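Local structure of putative transcriptional regulator (Listeria innocua, 3LWF) at residues A[30-35]-A[48-53]. The protein probably binds DNA as a transcriptional regulator of the Rrf2 family, a group of winged helix-turn-helix proteins. Residues are numbered along the deposited sequence; the frame is centred on the assembly and turned at random.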
loop_
_atom_site.group_PDB
_atom_site.type_symbol
_atom_site.label_atom_id
_atom_site.label_comp_id
_atom_site.label_asym_id
_atom_site.label_seq_id
_atom_site.Cartn_x
_atom_site.Cartn_y
_atom_site.Cartn_z
ATOM N N LEU A 30 16.904 0.971 7.145
ATOM C CA LEU A 30 16.352 2.054 7.885
ATOM C C LEU A 30 16.924 2.080 9.285
ATOM O O LEU A 30 17.245 3.163 9.770
ATOM C CB LEU A 30 14.822 2.019 7.985
ATOM C CG LEU A 30 14.030 2.839 6.966
ATOM C CD1 LEU A 30 12.514 2.735 7.287
ATOM C CD2 LEU A 30 14.486 4.343 6.875
ATOM N N THR A 31 17.017 0.927 9.939
ATOM C CA THR A 31 17.584 0.908 11.284
ATOM C C THR A 31 19.001 1.532 11.237
ATOM O O THR A 31 19.343 2.343 12.066
ATOM C CB THR A 31 17.580 -0.489 11.906
ATOM O OG1 THR A 31 16.236 -0.881 12.186
ATOM C CG2 THR A 31 18.373 -0.521 13.235
ATOM N N ILE A 32 19.796 1.181 10.243
ATOM C CA ILE A 32 21.173 1.660 10.181
ATOM C C ILE A 32 21.209 3.196 10.019
ATOM O O ILE A 32 21.858 3.907 10.801
ATOM C CB ILE A 32 21.933 1.039 8.998
ATOM C CG1 ILE A 32 22.288 -0.439 9.251
ATOM C CG2 ILE A 32 23.216 1.824 8.733
ATOM C CD1 ILE A 32 22.715 -1.177 7.952
ATOM N N THR A 33 20.479 3.688 9.017
ATOM C CA THR A 33 20.508 5.099 8.708
ATOM C C THR A 33 19.881 5.950 9.776
ATOM O O THR A 33 20.358 7.057 10.025
ATOM C CB THR A 33 19.907 5.413 7.347
ATOM O OG1 THR A 33 18.558 4.969 7.314
ATOM C CG2 THR A 33 20.688 4.705 6.260
ATOM N N LEU A 34 18.843 5.443 10.426
ATOM C CA LEU A 34 18.299 6.141 11.585
ATOM C C LEU A 34 19.277 6.228 12.736
ATOM O O LEU A 34 19.302 7.237 13.475
ATOM C CB LEU A 34 16.994 5.494 12.074
ATOM C CG LEU A 34 15.774 5.633 11.150
ATOM C CD1 LEU A 34 14.667 4.633 11.647
ATOM C CD2 LEU A 34 15.258 7.092 10.995
ATOM N N GLU A 35 19.989 5.143 12.999
ATOM C CA GLU A 35 20.986 5.185 14.101
ATOM C C GLU A 35 22.133 6.147 13.761
ATOM O O GLU A 35 22.623 6.873 14.628
ATOM C CB GLU A 35 21.562 3.808 14.374
ATOM C CG GLU A 35 20.584 2.907 15.042
ATOM C CD GLU A 35 20.123 3.482 16.357
ATOM O OE1 GLU A 35 21.013 3.806 17.167
ATOM O OE2 GLU A 35 18.897 3.643 16.538
ATOM N N ARG A 48 29.376 -3.069 14.121
ATOM C CA ARG A 48 29.377 -3.987 15.260
ATOM C C ARG A 48 28.515 -3.399 16.366
ATOM O O ARG A 48 27.685 -4.100 16.927
ATOM C CB ARG A 48 30.824 -4.222 15.728
ATOM C CG ARG A 48 31.019 -4.958 17.038
ATOM C CD ARG A 48 32.512 -4.881 17.437
ATOM N NE ARG A 48 32.720 -5.341 18.803
ATOM C CZ ARG A 48 33.011 -6.589 19.171
ATOM N NH1 ARG A 48 33.156 -7.556 18.272
ATOM N NH2 ARG A 48 33.173 -6.868 20.462
ATOM N N SER A 49 28.685 -2.104 16.651
ATOM C CA SER A 49 27.923 -1.450 17.725
ATOM C C SER A 49 26.411 -1.399 17.421
ATOM O O SER A 49 25.591 -1.716 18.267
ATOM C CB SER A 49 28.483 -0.050 18.020
ATOM O OG SER A 49 28.226 0.836 16.926
ATOM N N ILE A 50 26.038 -1.031 16.208
ATOM C CA ILE A 50 24.618 -1.079 15.815
ATOM C C ILE A 50 24.051 -2.513 15.921
ATOM O O ILE A 50 22.994 -2.736 16.547
ATOM C CB ILE A 50 24.369 -0.521 14.362
ATOM C CG1 ILE A 50 24.858 0.923 14.247
ATOM C CG2 ILE A 50 22.900 -0.590 14.018
ATOM C CD1 ILE A 50 24.831 1.512 12.833
ATOM N N ALA A 51 24.779 -3.478 15.357
ATOM C CA ALA A 51 24.407 -4.887 15.461
ATOM C C ALA A 51 24.204 -5.317 16.936
ATOM O O ALA A 51 23.156 -5.902 17.266
ATOM C CB ALA A 51 25.427 -5.788 14.782
ATOM N N GLN A 52 25.186 -5.066 17.801
ATOM C CA GLN A 52 25.052 -5.432 19.224
ATOM C C GLN A 52 23.839 -4.715 19.845
ATOM O O GLN A 52 23.009 -5.332 20.496
ATOM C CB GLN A 52 26.349 -5.150 19.991
ATOM C CG GLN A 52 27.501 -6.076 19.571
ATOM C CD GLN A 52 28.862 -5.751 20.198
ATOM O OE1 GLN A 52 29.099 -4.648 20.691
ATOM N NE2 GLN A 52 29.768 -6.723 20.155
ATOM N N ASP A 53 23.721 -3.416 19.613
ATOM C CA ASP A 53 22.618 -2.635 20.192
ATOM C C ASP A 53 21.218 -3.164 19.796
ATOM O O ASP A 53 20.319 -3.215 20.609
ATOM C CB ASP A 53 22.757 -1.166 19.770
ATOM C CG ASP A 53 21.758 -0.245 20.475
ATOM O OD1 ASP A 53 21.542 -0.402 21.690
ATOM O OD2 ASP A 53 21.191 0.642 19.812
HETATM O O HOH W 1 22.278 1.418 17.590
#
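I50 reaches from its helix toward the turn that carries I32 and E35, and its CD1 methyl does most of the touching. That methyl lies 4.3 Å from the backbone O of I32 and 4.4 Å from I32 CG2, so I50 meets the backbone and the CG2 branch of I32 together. The CB of E35 closes in at 4.3 Å from I50 CD1, one turn further along the helix. With CD1 anti to CA (chi2 173°), the CG1-CD1 arm of I50 is extended toward the other helix. Segments 30-35 and 48-53, on helices 24-38 and 47-54, run at 113° to each other, with their axes 10.9 Å apart at closest approach. Both belong to the N-terminal DNA-binding part expected of an Rrf2 protein, where helix 47-54 is followed by helix 58-70 in what is probably the helix-turn-helix; I32 also packs on I65 of that following helix. Beside the isoleucines the contact turns polar. The E35 chain is bent at chi2, and the E35 and D53 side chains cross at about a right angle, their carboxylate planes 58° apart, with E35 OE1 4.1 Å from D53 OD2. A water stands between them and donates to both, at 2.7 Å from E35 OE1 and 2.6 Å from D53 OD2. It thus joins two like charges that make no direct bond. The charge on E35 is probably offset by salt bridges from OE2 to K38 and from OE1 to R39, which probably also limit rotation of its carboxylate.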